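Local coordinates for RidA family protein (Mycobacterium tuberculosis, PDB 3I7T), which is of unknown function but belongs to the trimeric YjgF/YER057c/UK114 (RidA) family, in which some relatives deaminate reactive enamines and imines, at residues 41-44 / 45-48; 52-55 / 56-60; 76-79 / 80-83. All coordinates share one frame; numbering follows the deposited sequence.

Contact 1: 41-44 / 45-48; sequences IAAQ and TRDA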
ATOM      1  N   ILE A  41     -16.269 -11.152 -10.994  1.00  9.33           N
ATOM      2  CA  ILE A  41     -14.959 -10.572 -10.770  1.00  8.59           C
ATOM      3  C   ILE A  41     -14.344  -9.957 -12.026  1.00  8.34           C
ATOM      4  O   ILE A  41     -13.779  -8.873 -11.957  1.00  8.26           O
ATOM      5  CB  ILE A  41     -13.976 -11.514 -10.006  1.00  8.76           C
ATOM      6  CG1 ILE A  41     -13.070 -10.661  -9.091  1.00  8.67           C
ATOM      7  CG2 ILE A  41     -13.203 -12.426 -10.968  1.00  8.89           C
ATOM      8  CD1 ILE A  41     -11.964 -11.425  -8.368  1.00  9.48           C
ATOM      9  N   ALA A  42     -14.473 -10.606 -13.177  1.00  7.97           N
ATOM     10  CA  ALA A  42     -13.918 -10.021 -14.396  1.00  7.65           C
ATOM     11  C   ALA A  42     -14.522  -8.649 -14.696  1.00  7.43           C
ATOM     12  O   ALA A  42     -13.793  -7.697 -14.911  1.00  6.50           O
ATOM     13  CB  ALA A  42     -14.089 -10.948 -15.588  1.00  7.55           C
ATOM     14  N   ALA A  43     -15.850  -8.553 -14.714  1.00  7.38           N
ATOM     15  CA  ALA A  43     -16.506  -7.288 -15.043  1.00  7.37           C
ATOM     16  C   ALA A  43     -16.131  -6.188 -14.055  1.00  7.08           C
ATOM     17  O   ALA A  43     -15.918  -5.037 -14.439  1.00  7.44           O
ATOM     18  CB  ALA A  43     -18.011  -7.475 -15.090  1.00  7.23           C
ATOM     19  N   GLN A  44     -16.066  -6.546 -12.774  1.00  6.66           N
ATOM     20  CA  GLN A  44     -15.705  -5.600 -11.720  1.00  6.57           C
ATOM     21  C   GLN A  44     -14.271  -5.117 -11.866  1.00  6.93           C
ATOM     22  O   GLN A  44     -13.985  -3.939 -11.651  1.00  6.54           O
ATOM     23  CB  GLN A  44     -15.914  -6.228 -10.344  1.00  5.78           C
ATOM     24  CG  GLN A  44     -17.394  -6.425  -9.988  1.00  5.68           C
ATOM     25  CD  GLN A  44     -17.586  -6.722  -8.512  1.00  5.17           C
ATOM     26  OE1 GLN A  44     -16.639  -6.655  -7.718  1.00  3.89           O
ATOM     27  NE2 GLN A  44     -18.812  -7.066  -8.136  1.00  5.72           N
ATOM     28  N   THR A  45     -13.362  -6.017 -12.234  1.00  7.03           N
ATOM     29  CA  THR A  45     -11.981  -5.589 -12.502  1.00  7.16           C
ATOM     30  C   THR A  45     -11.908  -4.614 -13.681  1.00  7.08           C
ATOM     31  O   THR A  45     -11.246  -3.587 -13.601  1.00  6.93           O
ATOM     32  CB  THR A  45     -11.066  -6.793 -12.767  1.00  7.22           C
ATOM     33  OG1 THR A  45     -11.239  -7.735 -11.707  1.00  7.21           O
ATOM     34  CG2 THR A  45      -9.622  -6.352 -12.788  1.00  6.51           C
ATOM     35  N   ARG A  46     -12.594  -4.927 -14.774  1.00  7.54           N
ATOM     36  CA  ARG A  46     -12.570  -4.038 -15.929  1.00  7.79           C
ATOM     37  C   ARG A  46     -13.110  -2.668 -15.547  1.00  7.58           C
ATOM     38  O   ARG A  46     -12.540  -1.640 -15.912  1.00  7.05           O
ATOM     39  CB  ARG A  46     -13.366  -4.619 -17.101  1.00  8.51           C
ATOM     40  CG  ARG A  46     -12.684  -5.821 -17.769  1.00 10.84           C
ATOM     41  CD  ARG A  46     -13.354  -6.203 -19.103  1.00 13.80           C
ATOM     42  NE  ARG A  46     -14.795  -6.387 -18.937  1.00 17.09           N
ATOM     43  CZ  ARG A  46     -15.392  -7.561 -18.744  1.00 17.88           C
ATOM     44  NH1 ARG A  46     -14.682  -8.685 -18.704  1.00 17.35           N
ATOM     45  NH2 ARG A  46     -16.707  -7.610 -18.597  1.00 17.77           N
ATOM     46  N   ASP A  47     -14.204  -2.658 -14.798  1.00  7.31           N
ATOM     47  CA  ASP A  47     -14.848  -1.403 -14.416  1.00  7.15           C
ATOM     48  C   ASP A  47     -13.997  -0.610 -13.430  1.00  6.79           C
ATOM     49  O   ASP A  47     -13.948   0.627 -13.483  1.00  6.45           O
ATOM     50  CB  ASP A  47     -16.242  -1.677 -13.841  1.00  6.82           C
ATOM     51  CG  ASP A  47     -17.122  -0.439 -13.838  1.00  8.25           C
ATOM     52  OD1 ASP A  47     -17.303   0.166 -14.927  1.00  9.90           O
ATOM     53  OD2 ASP A  47     -17.619  -0.061 -12.755  1.00  8.34           O
ATOM     54  N   ALA A  48     -13.304  -1.312 -12.532  1.00  6.62           N
ATOM     55  CA  ALA A  48     -12.410  -0.632 -11.594  1.00  5.90           C
ATOM     56  C   ALA A  48     -11.282   0.034 -12.360  1.00  6.08           C
ATOM     57  O   ALA A  48     -10.874   1.144 -12.033  1.00  5.05           O
ATOM     58  CB  ALA A  48     -11.861  -1.601 -10.536  1.00  6.38           C
TER
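Ile41 through Ala48 form two turns of regular alpha-helix, each carbonyl from Ile41 to Gln44 accepting the amide four residues on. The Arg46 N bond to Ala42 O (3.0 Å) is straight, its N-H...O angle being 167°, and Asp47 N to Ala43 O measures 3.0 Å too. Ile41 O is doubly used: Thr45 N donates at 2.9 Å, while the Thr45 hydroxyl OG1 donates at 2.8 Å from the other face of the carbonyl plane, 38° out of it. A chi1 of -51° sets OG1 beside its own backbone N, facing the carbonyl one turn back; this bond satisfies the buried hydroxyl within the helix. This is the first part of helix 41-58, which packs on the sheet of the RidA fold; Thr45 and Ala48 lie against strand 112-119. On another flank Arg46 bends at chi3 and folds back along the helix. One guanidinium face lies over the backbone of Ala42 and Ala43, with Arg46 NH2 3.7 Å from Ala43 CB and NH1 3.9 Å from Ala42 CB, van der Waals contacts with the two alanine methyls. Gln44 extends from the helix, and three hydrogen bonds fix the rotation of its amide: OE1 accepts from Leu111 N, and NE2 gives to Gly38 O and Gly109 O. Asp47 OD2 pairs with Arg51 and accepts from Ser37 N.

Contact 2: 52-55 / 56-60; sequences IEIA and LGQAG
Ile52 and Leu56, one turn apart on the last part of helix 41-58, lie side by side and point the same way. Leu56 N donates to Ile52 O at 2.8 Å, an almost straight bond (N-H...O 170°). The leucine CB passes Ile52 O at 3.3 Å and also skirts Glu53 O. With chi1 at -72°, CG stands beside the backbone N and is carried back along the helix, to 3.1 Å from the same Ile52 oxygen. At the tip, CD1 continues to Ile52 CG2 at 3.7 Å, a methyl-to-methyl contact. CB, CG and CD1 therefore pass along the carbonyl of Ile52, while CD2 branches away. Both residues are buried, Leu56 against Val29 and Val31 of strand 28-35 and Ile52 against Thr34 of that strand and Ile114 of strand 112-119.

The exposed flank has the matching pair Ile54 and Gln58, also side by side. Gln58 OE1 comes to 3.5 Å from Ile54 CG2, a contact of an amide oxygen with a methyl.

Beyond this the helix ends in a Schellman motif. Gly60, at positive phi, is its C-prime residue; Gly60 N reaches back to Gly57 O at 3.1 Å and Ala61 N to Leu56 O, while the last helical step, Ala59 N to Ala55 O, is weak, with an N-H...O angle of 129°. Ala59 O is taken up by Arg24 NH1. Across the two segments all the hydrogen bonds are between backbone atoms and no side-chain hydrogen bond joins them; Ile52 and Leu56 meet by apolar packing, and Gln58 OE1 only touches a methyl, consistent with apolar packing on strands 28-35 and 112-119 holding the Ile52-Leu56 flank of the helix.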
ATOM      1  N   ILE A  52     -10.215   4.020 -12.696  1.00  5.04           N
ATOM      2  CA  ILE A  52      -8.837   4.485 -12.509  1.00  5.27           C
ATOM      3  C   ILE A  52      -8.360   5.356 -13.676  1.00  5.34           C
ATOM      4  O   ILE A  52      -7.800   6.433 -13.460  1.00  5.44           O
ATOM      5  CB  ILE A  52      -7.903   3.304 -12.267  1.00  4.91           C
ATOM      6  CG1 ILE A  52      -8.230   2.730 -10.891  1.00  5.02           C
ATOM      7  CG2 ILE A  52      -6.425   3.734 -12.349  1.00  5.04           C
ATOM      8  CD1 ILE A  52      -7.585   1.416 -10.577  1.00  5.54           C
ATOM      9  N   GLU A  53      -8.591   4.892 -14.904  1.00  5.63           N
ATOM     10  CA  GLU A  53      -8.264   5.670 -16.094  1.00  6.34           C
ATOM     11  C   GLU A  53      -8.963   7.032 -16.090  1.00  6.25           C
ATOM     12  O   GLU A  53      -8.332   8.049 -16.349  1.00  7.09           O
ATOM     13  CB  GLU A  53      -8.641   4.897 -17.361  1.00  6.62           C
ATOM     14  CG  GLU A  53      -8.132   5.561 -18.636  1.00  9.50           C
ATOM     15  CD  GLU A  53      -8.231   4.670 -19.880  1.00 14.08           C
ATOM     16  OE1 GLU A  53      -9.256   3.983 -20.063  1.00 16.03           O
ATOM     17  OE2 GLU A  53      -7.292   4.690 -20.702  1.00 15.10           O
ATOM     18  N   ILE A  54     -10.260   7.045 -15.789  1.00  5.75           N
ATOM     19  CA  ILE A  54     -11.028   8.285 -15.766  1.00  6.06           C
ATOM     20  C   ILE A  54     -10.437   9.259 -14.743  1.00  5.79           C
ATOM     21  O   ILE A  54     -10.277  10.464 -15.021  1.00  6.30           O
ATOM     22  CB  ILE A  54     -12.512   8.016 -15.429  1.00  5.97           C
ATOM     23  CG1 ILE A  54     -13.178   7.202 -16.544  1.00  5.80           C
ATOM     24  CG2 ILE A  54     -13.270   9.331 -15.197  1.00  7.00           C
ATOM     25  CD1 ILE A  54     -14.620   6.798 -16.203  1.00  4.90           C
ATOM     26  N   ALA A  55     -10.097   8.751 -13.565  1.00  5.22           N
ATOM     27  CA  ALA A  55      -9.544   9.600 -12.519  1.00  5.02           C
ATOM     28  C   ALA A  55      -8.174  10.113 -12.945  1.00  4.63           C
ATOM     29  O   ALA A  55      -7.891  11.312 -12.870  1.00  4.93           O
ATOM     30  CB  ALA A  55      -9.470   8.855 -11.192  1.00  4.48           C
ATOM     31  N   LEU A  56      -7.341   9.205 -13.439  1.00  4.27           N
ATOM     32  CA  LEU A  56      -6.045   9.582 -13.991  1.00  4.51           C
ATOM     33  C   LEU A  56      -6.137  10.686 -15.041  1.00  4.64           C
ATOM     34  O   LEU A  56      -5.390  11.674 -14.988  1.00  5.14           O
ATOM     35  CB  LEU A  56      -5.348   8.347 -14.589  1.00  4.40           C
ATOM     36  CG  LEU A  56      -4.823   7.348 -13.560  1.00  2.93           C
ATOM     37  CD1 LEU A  56      -4.244   6.092 -14.231  1.00  3.84           C
ATOM     38  CD2 LEU A  56      -3.772   8.043 -12.687  1.00  3.61           C
ATOM     39  N   GLY A  57      -7.041  10.514 -16.004  1.00  5.41           N
ATOM     40  CA  GLY A  57      -7.163  11.448 -17.124  1.00  5.24           C
ATOM     41  C   GLY A  57      -7.558  12.823 -16.632  1.00  6.21           C
ATOM     42  O   GLY A  57      -7.082  13.849 -17.134  1.00  5.32           O
ATOM     43  N   GLN A  58      -8.420  12.863 -15.629  1.00  6.85           N
ATOM     44  CA  GLN A  58      -8.757  14.137 -15.015  1.00  8.36           C
ATOM     45  C   GLN A  58      -7.617  14.784 -14.214  1.00  8.51           C
ATOM     46  O   GLN A  58      -7.652  15.985 -13.931  1.00  8.89           O
ATOM     47  CB  GLN A  58     -10.019  13.996 -14.181  1.00  9.09           C
ATOM     48  CG  GLN A  58     -11.250  13.778 -15.052  1.00 11.79           C
ATOM     49  CD  GLN A  58     -12.497  13.626 -14.233  1.00 14.94           C
ATOM     50  OE1 GLN A  58     -12.895  12.513 -13.890  1.00 17.57           O
ATOM     51  NE2 GLN A  58     -13.113  14.743 -13.885  1.00 16.07           N
ATOM     52  N   ALA A  59      -6.600  13.994 -13.893  1.00  8.56           N
ATOM     53  CA  ALA A  59      -5.374  14.486 -13.267  1.00  8.05           C
ATOM     54  C   ALA A  59      -4.222  14.620 -14.281  1.00  7.81           C
ATOM     55  O   ALA A  59      -3.055  14.716 -13.896  1.00  8.13           O
ATOM     56  CB  ALA A  59      -4.967  13.581 -12.093  1.00  7.79           C
ATOM     57  N   GLY A  60      -4.540  14.632 -15.575  1.00  7.49           N
ATOM     58  CA  GLY A  60      -3.501  14.790 -16.588  1.00  6.34           C
ATOM     59  C   GLY A  60      -2.561  13.597 -16.745  1.00  6.57           C
ATOM     60  O   GLY A  60      -1.416  13.754 -17.171  1.00  6.54           O
TER

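Contact 3: 76-79 / 80-83; sequences ISRW and REVG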
ATOM      1  N   ILE A  76      -8.885 -15.142  -3.787  1.00  7.47           N
ATOM      2  CA  ILE A  76      -7.651 -15.133  -4.570  1.00  7.81           C
ATOM      3  C   ILE A  76      -7.526 -16.385  -5.455  1.00  8.23           C
ATOM      4  O   ILE A  76      -6.669 -16.454  -6.343  1.00  8.14           O
ATOM      5  CB  ILE A  76      -6.387 -14.944  -3.676  1.00  7.66           C
ATOM      6  CG1 ILE A  76      -5.239 -14.323  -4.495  1.00  7.81           C
ATOM      7  CG2 ILE A  76      -5.986 -16.257  -3.000  1.00  7.31           C
ATOM      8  CD1 ILE A  76      -4.208 -13.662  -3.656  1.00  6.20           C
ATOM      9  N   SER A  77      -8.382 -17.374  -5.225  1.00  8.49           N
ATOM     10  CA  SER A  77      -8.382 -18.531  -6.107  1.00  8.94           C
ATOM     11  C   SER A  77      -8.863 -18.122  -7.502  1.00  9.35           C
ATOM     12  O   SER A  77      -8.701 -18.869  -8.473  1.00  9.39           O
ATOM     13  CB  SER A  77      -9.218 -19.683  -5.533  1.00  8.81           C
ATOM     14  OG  SER A  77     -10.595 -19.516  -5.795  1.00  9.42           O
ATOM     15  N   ARG A  78      -9.446 -16.929  -7.599  1.00 10.00           N
ATOM     16  CA  ARG A  78      -9.901 -16.403  -8.884  1.00 10.33           C
ATOM     17  C   ARG A  78      -8.912 -15.399  -9.481  1.00 10.32           C
ATOM     18  O   ARG A  78      -9.292 -14.545 -10.272  1.00 10.08           O
ATOM     19  CB  ARG A  78     -11.295 -15.777  -8.748  1.00 10.66           C
ATOM     20  CG  ARG A  78     -12.370 -16.761  -8.297  1.00 11.70           C
ATOM     21  CD  ARG A  78     -13.771 -16.163  -8.402  1.00 14.08           C
ATOM     22  NE  ARG A  78     -14.046 -15.200  -7.329  1.00 15.24           N
ATOM     23  CZ  ARG A  78     -15.144 -14.447  -7.250  1.00 13.56           C
ATOM     24  NH1 ARG A  78     -16.090 -14.527  -8.188  1.00 15.64           N
ATOM     25  NH2 ARG A  78     -15.294 -13.617  -6.234  1.00 11.61           N
ATOM     26  N   TRP A  79      -7.636 -15.527  -9.116  1.00 10.79           N
ATOM     27  CA  TRP A  79      -6.615 -14.568  -9.541  1.00 11.01           C
ATOM     28  C   TRP A  79      -6.465 -14.472 -11.052  1.00 11.15           C
ATOM     29  O   TRP A  79      -6.069 -13.430 -11.570  1.00 11.36           O
ATOM     30  CB  TRP A  79      -5.258 -14.865  -8.890  1.00 11.24           C
ATOM     31  CG  TRP A  79      -4.592 -16.127  -9.374  1.00 11.87           C
ATOM     32  CD1 TRP A  79      -4.724 -17.380  -8.844  1.00 12.53           C
ATOM     33  CD2 TRP A  79      -3.684 -16.252 -10.475  1.00 12.77           C
ATOM     34  NE1 TRP A  79      -3.954 -18.277  -9.550  1.00 12.02           N
ATOM     35  CE2 TRP A  79      -3.309 -17.612 -10.557  1.00 12.56           C
ATOM     36  CE3 TRP A  79      -3.158 -15.349 -11.405  1.00 13.41           C
ATOM     37  CZ2 TRP A  79      -2.432 -18.093 -11.530  1.00 12.64           C
ATOM     38  CZ3 TRP A  79      -2.281 -15.832 -12.375  1.00 14.74           C
ATOM     39  CH2 TRP A  79      -1.932 -17.196 -12.428  1.00 13.27           C
ATOM     40  N   ARG A  80      -6.781 -15.550 -11.761  1.00 11.21           N
ATOM     41  CA  ARG A  80      -6.622 -15.548 -13.210  1.00 11.54           C
ATOM     42  C   ARG A  80      -7.631 -14.697 -13.951  1.00 10.92           C
ATOM     43  O   ARG A  80      -7.288 -14.070 -14.939  1.00 11.14           O
ATOM     44  CB  ARG A  80      -6.627 -16.966 -13.762  1.00 11.96           C
ATOM     45  CG  ARG A  80      -5.235 -17.494 -13.974  1.00 14.24           C
ATOM     46  CD  ARG A  80      -5.237 -18.822 -14.696  1.00 16.79           C
ATOM     47  NE  ARG A  80      -3.893 -19.388 -14.673  1.00 19.93           N
ATOM     48  CZ  ARG A  80      -2.889 -18.945 -15.425  1.00 21.21           C
ATOM     49  NH1 ARG A  80      -3.081 -17.937 -16.271  1.00 21.75           N
ATOM     50  NH2 ARG A  80      -1.693 -19.509 -15.331  1.00 21.57           N
ATOM     51  N   GLU A  81      -8.873 -14.683 -13.480  1.00 10.60           N
ATOM     52  CA  GLU A  81      -9.909 -13.850 -14.071  1.00 10.41           C
ATOM     53  C   GLU A  81      -9.504 -12.385 -13.939  1.00  9.87           C
ATOM     54  O   GLU A  81      -9.711 -11.584 -14.854  1.00  9.58           O
ATOM     55  CB  GLU A  81     -11.264 -14.091 -13.382  1.00 11.00           C
ATOM     56  CG  GLU A  81     -12.060 -15.307 -13.893  1.00 12.42           C
ATOM     57  CD  GLU A  81     -13.551 -15.284 -13.464  1.00 16.00           C
ATOM     58  OE1 GLU A  81     -14.370 -14.500 -14.030  1.00 14.40           O
ATOM     59  OE2 GLU A  81     -13.904 -16.072 -12.555  1.00 17.19           O
ATOM     60  N   VAL A  82      -8.922 -12.045 -12.791  1.00  9.12           N
ATOM     61  CA  VAL A  82      -8.499 -10.678 -12.517  1.00  8.35           C
ATOM     62  C   VAL A  82      -7.243 -10.345 -13.315  1.00  8.44           C
ATOM     63  O   VAL A  82      -7.181  -9.323 -13.996  1.00  8.16           O
ATOM     64  CB  VAL A  82      -8.238 -10.457 -11.009  1.00  8.07           C
ATOM     65  CG1 VAL A  82      -7.747  -9.051 -10.755  1.00  7.49           C
ATOM     66  CG2 VAL A  82      -9.496 -10.703 -10.230  1.00  7.52           C
ATOM     67  N   GLY A  83      -6.249 -11.230 -13.246  1.00  8.01           N
ATOM     68  CA  GLY A  83      -5.015 -11.051 -14.006  1.00  8.39           C
ATOM     69  C   GLY A  83      -5.209 -10.808 -15.493  1.00  8.27           C
ATOM     70  O   GLY A  83      -4.534  -9.967 -16.079  1.00  9.10           O
TER
HETATM   71  O   HOH W   1      -7.349 -18.190 -11.002  1.00 11.68           O
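Trp79 O accepts a straight bond from Gly83 N at 2.8 Å, the first full alpha-helical bond of helix 79-90 within this turn. Just before it, Arg78 at the N-cap position offers its carbonyl O to Glu81 N, but that bond, at 3.2 Å, is weak. A water spans the preceding step: it accepts from Arg80 N at 2.8 Å and donates to Ser77 O at 2.9 Å, so an amide at the helix start is satisfied through solvent instead of by a direct bond.

That water also sits over the Trp79 ring, toward its rim, on the face that Arg80 uses. The indole reaches there because chi1 of 69° puts CG between the backbone N and the carbonyl carbon, folding the ring back over the following residue. Arg80 CG then lies 3.6 Å from the centroid of the six-membered ring and only 8° off its normal, a CH-pi contact. Farther out the extended arginine runs alongside the indole, and Trp79 CH2 meets the guanidinium face over its centre, 3.6 Å from Arg80 CZ. The two planes are 42° apart, so the groups lean together without stacking flat.

Arg78 and Glu81 approach loosely, Arg78 CD to Glu81 OE2 at 4.2 Å; the charged end of Arg78 instead forms a salt bridge with Asp40.

The turn connects strand 66-73 to helix 79-90. Val82 faces Ile71 and Val73 of that strand and Met99 of strand 99-101, Glu81 and Val82 turn to helix 41-58, and Trp79 reaches a neighbouring subunit, where its ring meets Phe13 of that subunit at a steep angle and packs on its Ile106.

In the fold
Contacts 1 and 2 occupy opposite parts of helix 41-58, their centres about 17 Å apart, and share the helix but no other touch. Contact 3, centred about 11 Å from contact 1, meets it directly: Ile41 CG2 lies 3.5 Å from Glu81 CB, and Thr45 OG1 lies 3.7 Å from Val82 CG2, so the starts of the two helices pack together. Contacts 2 and 3 lie on opposite sides of the chain's centre, with nearest atoms about 10 Å apart. Of the three, contact 3 alone touches another subunit of the trimer. RidA relatives carry their ligand pockets between subunits, but these contacts themselves establish no such site here.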